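Local coordinates for Serine/threonine protein phosphatase Stp1 (Streptococcus agalactiae, PDB 2PK0), which dephosphorylates phosphoserine and phosphothreonine residues of proteins, probably in bacterial signalling, as a metal-dependent phosphatase of the PP2C family, at residues A[46-51]-A[100-105]; A[57-62]-A[87-92]; A[77-82]-A[115-120]. All coordinates share one frame; numbering follows the deposited sequence.

Contact 1 (A[46-51]-A[100-105]); sequences HRAGNI and KGMGTT
Met102 reaches Ala48 because its CG stands trans to the backbone N (chi1 177°) and the chain then bends at both chi2 and chi3. That course carries the thioether alongside the first turn of the helix in 46-51. There the sulfur lies against the backbone: Met102 SD is 3.4 Å from Ala48 O, and the preceding methylene, Met102 CG, is 3.5 Å from the same oxygen. No hydrogen bond crosses between the segments; the contact consists of van der Waals packing centred on the buried Ala48 and Met102. Ala48 presents its methyl to the base of the methionine, with Ala48 CB 4.0 Å from Met102 CB and equally far from the sulfur. One turn further on, Ile51 adds a looser touch, its CG2 branch 4.5 Å from Met102 SD, while the rest of that side chain leads away. Ala52, Ile90 and Leu93 also meet Met102, which is thus inserted between helices 48-64 and 72-96. Arg47 occupies the N-cap position, and its carbonyl O receives Ile51 N at 3.1 Å. Beyond Met102 the chain becomes strand 103-112. Thr104 OG1 donates to Thr105 O at 2.7 Å, in the carbonyl plane and on a lone pair, and Thr105 OG1 is hydrogen-bonded to Asp41 N and Ser124 OG. Asp41 is a magnesium ligand, so the strand start borders the metal centre. The loop leading into strand 103-112 is thereby anchored between the two helices that cover one sheet of the PP2C alpha-beta-beta-alpha sandwich, near its metal site.

Contact 2 (A[57-62]-A[87-92]); sequences VTDLGS and NRKIYE
Asp59 and Lys89 form a salt bridge between helices 48-64 and 72-96, and it is the one direct touch between residues 57-62 and 87-92. At the start of the first segment, Val57 points away from 87-92 and packs on Phe24, Phe28 and Ile38 of the sheet. Thr58 follows on the exposed side, where its OG1 bonds back to Glu54 O within the same helix. Asp59 then points across to the neighbouring helix. Its carboxylate uses a single oxygen: Lys89 NZ donates to Asp59 OD2 at 2.9 Å, whereas Asp59 OD1 is 4.2 Å from the same nitrogen. The ammonium group approaches from above the carboxylate plane, about 41° out of it, rather than within it. Lys89 needs its full length for this, since Asp59 CA and Lys89 CA are 10.4 Å apart. With CG trans to the backbone N (chi1 -166°) and the remaining torsions extended, it runs straight toward the acid from the opposite direction, and Lys89 CE also comes to 3.4 Å from Asp59 OD2. Glu86 OE2 lies close to that oxygen as well, a pairing of like charges that the lysine probably eases. Leu60 turns inward again to pack on Ile38. Gly61 N and Ser62 N continue the helical bonding, to Val57 O and Thr58 O. Val57 and Leu60 face the sheet, Ile90 packs on Ala52 and Met102, and the charged pair bridges the outer side of the two helices that cover one sheet of the PP2C alpha-beta-beta-alpha sandwich.

Contact 3 (A[77-82]-A[115-120]); sequences DWMLVS and NIIFAH
The axes of helix 77-82 and strand 115-120 run nearly parallel, 14° apart in direction and 9.1 Å apart at closest approach, with Met79 and Ala119 the nearest pair of CA atoms. Met79 carries the contact from the helix side. Its CG is trans to the carbonyl carbon (chi1 -74°), and the extended chain beyond slants across to the strand, its end at Ile117. At the sulfur, Met79 SD is 3.9 Å from Ala119 CB and just as far from the backbone N of that residue. The terminal methyl goes on to Ile117, where Met79 CE is 3.5 Å from the carbonyl O and 4.4 Å from the CG2 branch. The thioether thus lies over the methyl and backbone N of Ala119, while Phe118 points to the far side of the sheet and packs on Val109. Within the helix, Ser82 OG donates to Trp78 O at 2.6 Å; Ser82 N reaches the same oxygen from the other face of the carbonyl. The hydroxyl also sits 3.2 Å above the centre of the indole of Trp78, whose NE1 is tied to Asp63 OD2 of helix 48-64. Ala110 of the adjoining strand meets Met79 too. A buried layer of apolar side chains thus joins helix 72-96 to an antiparallel sheet, one of the helix-sheet interfaces of the PP2C alpha-beta-beta-alpha sandwich.

The three contacts follow helices 48-64 and 72-96 across one face of a shared sheet. Contacts 1 and 2 have centres about 12 Å apart and meet where Met102 CE lies 3.2 Å from Ile90 O. The centres of contacts 2 and 3 are about 14 Å apart, and the two join through Leu60 O, 3.3 Å from Trp78 CZ2. Contacts 1 and 3 do not touch: their centres are about 22 Å apart, although strands 103-112 and 115-121 are neighbours in the sheet. Contact 1 lies near the metal centre, with the Ala48 side chain about 10 Å from a magnesium ion; Asp41, Gly42, Asp197 and Asp236 are magnesium-site residues. Contact 2 is at the surface between the two buried ones.

Contact 1 (A[46-51]-A[100-105])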
loop_
_atom_site.group_PDB
_atom_site.type_symbol
_atom_site.label_atom_id
_atom_site.label_comp_id
_atom_site.label_asym_id
_atom_site.label_seq_id
_atom_site.Cartn_x
_atom_site.Cartn_y
_atom_site.Cartn_z
ATOM N N HIS A 46 -13.756 13.162 10.918
ATOM C CA HIS A 46 -14.985 13.196 10.082
ATOM C C HIS A 46 -14.854 13.425 8.562
ATOM O O HIS A 46 -15.040 14.547 8.059
ATOM C CB HIS A 46 -16.102 14.085 10.692
ATOM C CG HIS A 46 -15.605 15.207 11.556
ATOM N ND1 HIS A 46 -15.013 16.344 11.042
ATOM C CD2 HIS A 46 -15.635 15.373 12.900
ATOM C CE1 HIS A 46 -14.683 17.153 12.033
ATOM N NE2 HIS A 46 -15.051 16.588 13.171
ATOM N N ARG A 47 -14.507 12.333 7.877
ATOM C CA ARG A 47 -14.479 12.194 6.406
ATOM C C ARG A 47 -13.287 12.768 5.633
ATOM O O ARG A 47 -13.238 12.650 4.412
ATOM C CB ARG A 47 -15.837 12.512 5.734
ATOM C CG ARG A 47 -16.996 11.729 6.348
ATOM C CD ARG A 47 -18.084 11.399 5.366
ATOM N NE ARG A 47 -17.657 10.416 4.371
ATOM C CZ ARG A 47 -17.664 9.092 4.549
ATOM N NH1 ARG A 47 -18.070 8.560 5.699
ATOM N NH2 ARG A 47 -17.257 8.296 3.566
ATOM N N ALA A 48 -12.319 13.359 6.331
ATOM C CA ALA A 48 -11.112 13.876 5.667
ATOM C C ALA A 48 -10.187 12.738 5.247
ATOM O O ALA A 48 -9.458 12.855 4.264
ATOM C CB ALA A 48 -10.364 14.852 6.558
ATOM N N GLY A 49 -10.224 11.645 6.004
ATOM C CA GLY A 49 -9.446 10.456 5.698
ATOM C C GLY A 49 -10.061 9.697 4.551
ATOM O O GLY A 49 -9.333 9.134 3.730
ATOM N N ASN A 50 -11.397 9.709 4.484
ATOM C CA ASN A 50 -12.136 9.067 3.393
ATOM C C ASN A 50 -11.911 9.761 2.063
ATOM O O ASN A 50 -11.640 9.098 1.070
ATOM C CB ASN A 50 -13.637 9.022 3.683
ATOM C CG ASN A 50 -13.949 8.404 5.021
ATOM O OD1 ASN A 50 -13.669 8.993 6.062
ATOM N ND2 ASN A 50 -14.529 7.209 5.006
ATOM N N ILE A 51 -12.017 11.092 2.077
ATOM C CA ILE A 51 -11.840 11.936 0.898
ATOM C C ILE A 51 -10.426 11.776 0.324
ATOM O O ILE A 51 -10.265 11.501 -0.851
ATOM C CB ILE A 51 -12.187 13.446 1.211
ATOM C CG1 ILE A 51 -13.702 13.650 1.341
ATOM C CG2 ILE A 51 -11.681 14.398 0.143
ATOM C CD1 ILE A 51 -14.475 13.514 0.019
ATOM N N LYS A 100 -9.116 19.080 9.508
ATOM C CA LYS A 100 -7.980 18.954 10.405
ATOM C C LYS A 100 -7.185 17.685 10.110
ATOM O O LYS A 100 -7.697 16.582 10.275
ATOM C CB LYS A 100 -8.462 18.932 11.861
ATOM C CG LYS A 100 -9.487 20.006 12.218
ATOM C CD LYS A 100 -8.906 21.416 12.070
ATOM C CE LYS A 100 -9.604 22.401 12.999
ATOM N NZ LYS A 100 -11.080 22.184 13.032
ATOM N N GLY A 101 -5.947 17.860 9.656
ATOM C CA GLY A 101 -5.001 16.751 9.498
ATOM C C GLY A 101 -5.324 15.761 8.391
ATOM O O GLY A 101 -5.186 14.553 8.571
ATOM N N MET A 102 -5.767 16.275 7.249
ATOM C CA MET A 102 -6.087 15.444 6.096
ATOM C C MET A 102 -4.835 14.916 5.423
ATOM O O MET A 102 -3.878 15.670 5.183
ATOM C CB MET A 102 -6.879 16.243 5.072
ATOM C CG MET A 102 -7.180 15.475 3.821
ATOM S SD MET A 102 -8.717 16.011 3.107
ATOM C CE MET A 102 -8.104 17.068 1.864
ATOM N N GLY A 103 -4.840 13.619 5.122
ATOM C CA GLY A 103 -3.723 13.017 4.437
ATOM C C GLY A 103 -3.904 11.535 4.210
ATOM O O GLY A 103 -4.781 10.912 4.816
ATOM N N THR A 104 -3.068 10.963 3.348
ATOM C CA THR A 104 -3.127 9.537 3.112
ATOM C C THR A 104 -1.759 8.890 2.886
ATOM O O THR A 104 -0.835 9.538 2.427
ATOM C CB THR A 104 -4.067 9.193 1.938
ATOM O OG1 THR A 104 -4.055 7.776 1.743
ATOM C CG2 THR A 104 -3.627 9.875 0.662
ATOM N N THR A 105 -1.625 7.608 3.220
ATOM C CA THR A 105 -0.480 6.843 2.732
ATOM C C THR A 105 -0.724 6.493 1.261
ATOM O O THR A 105 -1.849 6.603 0.774
ATOM C CB THR A 105 -0.278 5.505 3.478
ATOM O OG1 THR A 105 -1.300 4.577 3.093
ATOM C CG2 THR A 105 -0.283 5.690 4.967
#

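Contact 2 (A[57-62]-A[87-92])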
loop_
_atom_site.group_PDB
_atom_site.type_symbol
_atom_site.label_atom_id
_atom_site.label_comp_id
_atom_site.label_asym_id
_atom_site.label_seq_id
_atom_site.Cartn_x
_atom_site.Cartn_y
_atom_site.Cartn_z
ATOM N N VAL A 57 -6.528 7.671 -5.078
ATOM C CA VAL A 57 -6.775 6.468 -5.865
ATOM C C VAL A 57 -7.595 6.718 -7.145
ATOM O O VAL A 57 -7.200 6.275 -8.212
ATOM C CB VAL A 57 -7.433 5.335 -4.985
ATOM C CG1 VAL A 57 -7.901 4.151 -5.836
ATOM C CG2 VAL A 57 -6.471 4.862 -3.881
ATOM N N THR A 58 -8.706 7.449 -7.042
ATOM C CA THR A 58 -9.549 7.735 -8.215
ATOM C C THR A 58 -8.847 8.647 -9.245
ATOM O O THR A 58 -8.793 8.290 -10.401
ATOM C CB THR A 58 -10.965 8.282 -7.825
ATOM O OG1 THR A 58 -11.568 7.409 -6.870
ATOM C CG2 THR A 58 -11.905 8.371 -9.025
ATOM N N ASP A 59 -8.274 9.772 -8.808
ATOM C CA ASP A 59 -7.552 10.712 -9.689
ATOM C C ASP A 59 -6.350 10.116 -10.429
ATOM O O ASP A 59 -6.206 10.302 -11.648
ATOM C CB ASP A 59 -7.067 11.945 -8.917
ATOM C CG ASP A 59 -8.195 12.901 -8.546
ATOM O OD1 ASP A 59 -9.368 12.648 -8.915
ATOM O OD2 ASP A 59 -7.896 13.920 -7.876
ATOM N N LEU A 60 -5.490 9.425 -9.683
ATOM C CA LEU A 60 -4.313 8.795 -10.255
ATOM C C LEU A 60 -4.693 7.732 -11.261
ATOM O O LEU A 60 -4.124 7.682 -12.346
ATOM C CB LEU A 60 -3.455 8.152 -9.170
ATOM C CG LEU A 60 -2.181 8.877 -8.735
ATOM C CD1 LEU A 60 -2.478 10.221 -8.114
ATOM C CD2 LEU A 60 -1.480 7.995 -7.748
ATOM N N GLY A 61 -5.674 6.906 -10.894
ATOM C CA GLY A 61 -6.057 5.763 -11.694
ATOM C C GLY A 61 -6.810 6.135 -12.942
ATOM O O GLY A 61 -6.678 5.494 -13.997
ATOM N N SER A 62 -7.590 7.200 -12.822
ATOM C CA SER A 62 -8.270 7.768 -13.958
ATOM C C SER A 62 -7.290 8.443 -14.896
ATOM O O SER A 62 -7.533 8.483 -16.088
ATOM C CB SER A 62 -9.346 8.737 -13.499
ATOM O OG SER A 62 -9.328 9.911 -14.260
ATOM N N ASN A 87 -0.235 15.338 -3.847
ATOM C CA ASN A 87 0.222 15.868 -2.562
ATOM C C ASN A 87 -0.217 17.315 -2.323
ATOM O O ASN A 87 -0.770 17.650 -1.278
ATOM C CB ASN A 87 1.742 15.804 -2.498
ATOM C CG ASN A 87 2.284 16.294 -1.190
ATOM O OD1 ASN A 87 3.178 17.142 -1.147
ATOM N ND2 ASN A 87 1.756 15.767 -0.109
ATOM N N ARG A 88 0.012 18.168 -3.313
ATOM C CA ARG A 88 -0.396 19.555 -3.207
ATOM C C ARG A 88 -1.904 19.748 -3.458
ATOM O O ARG A 88 -2.483 20.701 -2.960
ATOM C CB ARG A 88 0.467 20.440 -4.109
ATOM C CG ARG A 88 0.248 20.228 -5.581
ATOM C CD ARG A 88 1.447 20.645 -6.412
ATOM N NE ARG A 88 1.757 22.064 -6.296
ATOM C CZ ARG A 88 2.891 22.530 -5.786
ATOM N NH1 ARG A 88 3.097 23.838 -5.720
ATOM N NH2 ARG A 88 3.816 21.679 -5.347
ATOM N N LYS A 89 -2.547 18.829 -4.179
ATOM C CA LYS A 89 -4.001 18.898 -4.369
ATOM C C LYS A 89 -4.757 18.587 -3.067
ATOM O O LYS A 89 -5.757 19.221 -2.753
ATOM C CB LYS A 89 -4.449 17.947 -5.479
ATOM C CG LYS A 89 -5.846 18.177 -5.986
ATOM C CD LYS A 89 -6.321 17.081 -6.959
ATOM C CE LYS A 89 -7.842 17.261 -7.219
ATOM N NZ LYS A 89 -8.343 16.683 -8.528
ATOM N N ILE A 90 -4.262 17.632 -2.295
ATOM C CA ILE A 90 -4.908 17.260 -1.042
ATOM C C ILE A 90 -4.552 18.239 0.089
ATOM O O ILE A 90 -5.369 18.497 0.979
ATOM C CB ILE A 90 -4.538 15.805 -0.678
ATOM C CG1 ILE A 90 -5.224 14.861 -1.638
ATOM C CG2 ILE A 90 -4.953 15.417 0.719
ATOM C CD1 ILE A 90 -5.123 13.478 -1.179
ATOM N N TYR A 91 -3.343 18.798 0.051
ATOM C CA TYR A 91 -2.966 19.810 1.036
ATOM C C TYR A 91 -3.848 21.041 0.889
ATOM O O TYR A 91 -4.352 21.570 1.871
ATOM C CB TYR A 91 -1.504 20.231 0.884
ATOM C CG TYR A 91 -1.133 21.367 1.816
ATOM C CD1 TYR A 91 -1.044 21.148 3.191
ATOM C CD2 TYR A 91 -0.884 22.655 1.331
ATOM C CE1 TYR A 91 -0.717 22.167 4.066
ATOM C CE2 TYR A 91 -0.559 23.689 2.199
ATOM C CZ TYR A 91 -0.479 23.436 3.573
ATOM O OH TYR A 91 -0.153 24.444 4.464
ATOM N N GLU A 92 -4.022 21.478 -0.353
ATOM C CA GLU A 92 -4.810 22.655 -0.667
ATOM C C GLU A 92 -6.244 22.418 -0.213
ATOM O O GLU A 92 -6.837 23.265 0.456
ATOM C CB GLU A 92 -4.780 22.912 -2.169
ATOM C CG GLU A 92 -4.281 24.280 -2.579
ATOM C CD GLU A 92 -2.753 24.360 -2.693
ATOM O OE1 GLU A 92 -2.077 24.515 -1.649
ATOM O OE2 GLU A 92 -2.235 24.297 -3.840
#

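Contact 3 (A[77-82]-A[115-120])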
loop_
_atom_site.group_PDB
_atom_site.type_symbol
_atom_site.label_atom_id
_atom_site.label_comp_id
_atom_site.label_asym_id
_atom_site.label_seq_id
_atom_site.Cartn_x
_atom_site.Cartn_y
_atom_site.Cartn_z
ATOM N N ASP A 77 8.679 7.912 -14.125
ATOM C CA ASP A 77 8.498 9.360 -14.274
ATOM C C ASP A 77 7.081 9.724 -13.875
ATOM O O ASP A 77 6.885 10.672 -13.128
ATOM C CB ASP A 77 8.743 9.838 -15.719
ATOM C CG ASP A 77 10.212 9.829 -16.117
ATOM O OD1 ASP A 77 11.104 9.783 -15.234
ATOM O OD2 ASP A 77 10.467 9.877 -17.340
ATOM N N TRP A 78 6.115 8.945 -14.366
ATOM C CA TRP A 78 4.708 9.175 -14.080
ATOM C C TRP A 78 4.372 9.132 -12.572
ATOM O O TRP A 78 3.582 9.949 -12.089
ATOM C CB TRP A 78 3.832 8.192 -14.864
ATOM C CG TRP A 78 2.354 8.415 -14.686
ATOM C CD1 TRP A 78 1.547 9.218 -15.448
ATOM C CD2 TRP A 78 1.503 7.829 -13.682
ATOM N NE1 TRP A 78 0.259 9.181 -14.976
ATOM C CE2 TRP A 78 0.199 8.341 -13.893
ATOM C CE3 TRP A 78 1.719 6.939 -12.613
ATOM C CZ2 TRP A 78 -0.894 7.973 -13.082
ATOM C CZ3 TRP A 78 0.630 6.584 -11.801
ATOM C CH2 TRP A 78 -0.657 7.096 -12.050
ATOM N N MET A 79 4.970 8.190 -11.843
ATOM C CA MET A 79 4.670 8.046 -10.430
ATOM C C MET A 79 5.191 9.237 -9.627
ATOM O O MET A 79 4.455 9.837 -8.855
ATOM C CB MET A 79 5.221 6.733 -9.874
ATOM C CG MET A 79 4.442 5.516 -10.313
ATOM S SD MET A 79 5.218 3.970 -9.789
ATOM C CE MET A 79 3.943 2.784 -10.193
ATOM N N LEU A 80 6.445 9.597 -9.843
ATOM C CA LEU A 80 7.061 10.706 -9.132
ATOM C C LEU A 80 6.341 12.024 -9.371
ATOM O O LEU A 80 6.204 12.825 -8.453
ATOM C CB LEU A 80 8.528 10.833 -9.536
ATOM C CG LEU A 80 9.442 9.729 -9.016
ATOM C CD1 LEU A 80 10.848 9.908 -9.576
ATOM C CD2 LEU A 80 9.450 9.743 -7.499
ATOM N N VAL A 81 5.867 12.219 -10.599
ATOM C CA VAL A 81 5.150 13.428 -10.984
ATOM C C VAL A 81 3.716 13.492 -10.420
ATOM O O VAL A 81 3.368 14.469 -9.758
ATOM C CB VAL A 81 5.187 13.618 -12.514
ATOM C CG1 VAL A 81 4.192 14.688 -12.977
ATOM C CG2 VAL A 81 6.619 13.961 -12.963
ATOM N N SER A 82 2.909 12.449 -10.645
ATOM C CA SER A 82 1.505 12.398 -10.186
ATOM C C SER A 82 1.341 12.475 -8.671
ATOM O O SER A 82 0.376 13.047 -8.160
ATOM C CB SER A 82 0.828 11.108 -10.655
ATOM O OG SER A 82 1.115 10.839 -12.015
ATOM N N ASN A 115 7.881 -8.017 -13.953
ATOM C CA ASN A 115 8.461 -7.035 -13.057
ATOM C C ASN A 115 7.371 -6.154 -12.453
ATOM O O ASN A 115 6.344 -5.888 -13.078
ATOM C CB ASN A 115 9.486 -6.158 -13.799
ATOM C CG ASN A 115 10.776 -6.887 -14.094
ATOM O OD1 ASN A 115 11.666 -6.976 -13.238
ATOM N ND2 ASN A 115 10.897 -7.402 -15.309
ATOM N N ILE A 116 7.600 -5.710 -11.231
ATOM C CA ILE A 116 6.776 -4.680 -10.635
ATOM C C ILE A 116 7.643 -3.449 -10.413
ATOM O O ILE A 116 8.855 -3.560 -10.218
ATOM C CB ILE A 116 6.165 -5.096 -9.272
ATOM C CG1 ILE A 116 7.228 -5.682 -8.359
ATOM C CG2 ILE A 116 5.077 -6.126 -9.452
ATOM C CD1 ILE A 116 6.896 -5.552 -6.920
ATOM N N ILE A 117 7.013 -2.282 -10.474
ATOM C CA ILE A 117 7.609 -1.080 -9.950
ATOM C C ILE A 117 6.620 -0.393 -8.993
ATOM O O ILE A 117 5.440 -0.205 -9.312
ATOM C CB ILE A 117 8.118 -0.121 -11.058
ATOM C CG1 ILE A 117 8.680 1.170 -10.432
ATOM C CG2 ILE A 117 7.022 0.182 -12.048
ATOM C CD1 ILE A 117 9.576 1.982 -11.352
ATOM N N PHE A 118 7.095 -0.043 -7.806
ATOM C CA PHE A 118 6.230 0.607 -6.873
ATOM C C PHE A 118 6.688 1.994 -6.462
ATOM O O PHE A 118 7.871 2.295 -6.490
ATOM C CB PHE A 118 5.985 -0.284 -5.646
ATOM C CG PHE A 118 7.209 -0.527 -4.792
ATOM C CD1 PHE A 118 7.593 0.383 -3.796
ATOM C CD2 PHE A 118 7.953 -1.687 -4.943
ATOM C CE1 PHE A 118 8.703 0.154 -2.999
ATOM C CE2 PHE A 118 9.080 -1.926 -4.138
ATOM C CZ PHE A 118 9.450 -1.012 -3.174
ATOM N N ALA A 119 5.722 2.813 -6.059
ATOM C CA ALA A 119 5.965 4.042 -5.319
ATOM C C ALA A 119 5.305 3.878 -3.950
ATOM O O ALA A 119 4.198 3.341 -3.869
ATOM C CB ALA A 119 5.371 5.227 -6.049
ATOM N N HIS A 120 5.958 4.373 -2.893
ATOM C CA HIS A 120 5.540 4.105 -1.505
ATOM C C HIS A 120 5.722 5.323 -0.596
ATOM O O HIS A 120 6.777 5.922 -0.587
ATOM C CB HIS A 120 6.333 2.908 -0.971
ATOM C CG HIS A 120 6.553 2.918 0.507
ATOM N ND1 HIS A 120 5.530 2.748 1.416
ATOM C CD2 HIS A 120 7.689 3.034 1.235
ATOM C CE1 HIS A 120 6.028 2.773 2.640
ATOM N NE2 HIS A 120 7.333 2.949 2.559
#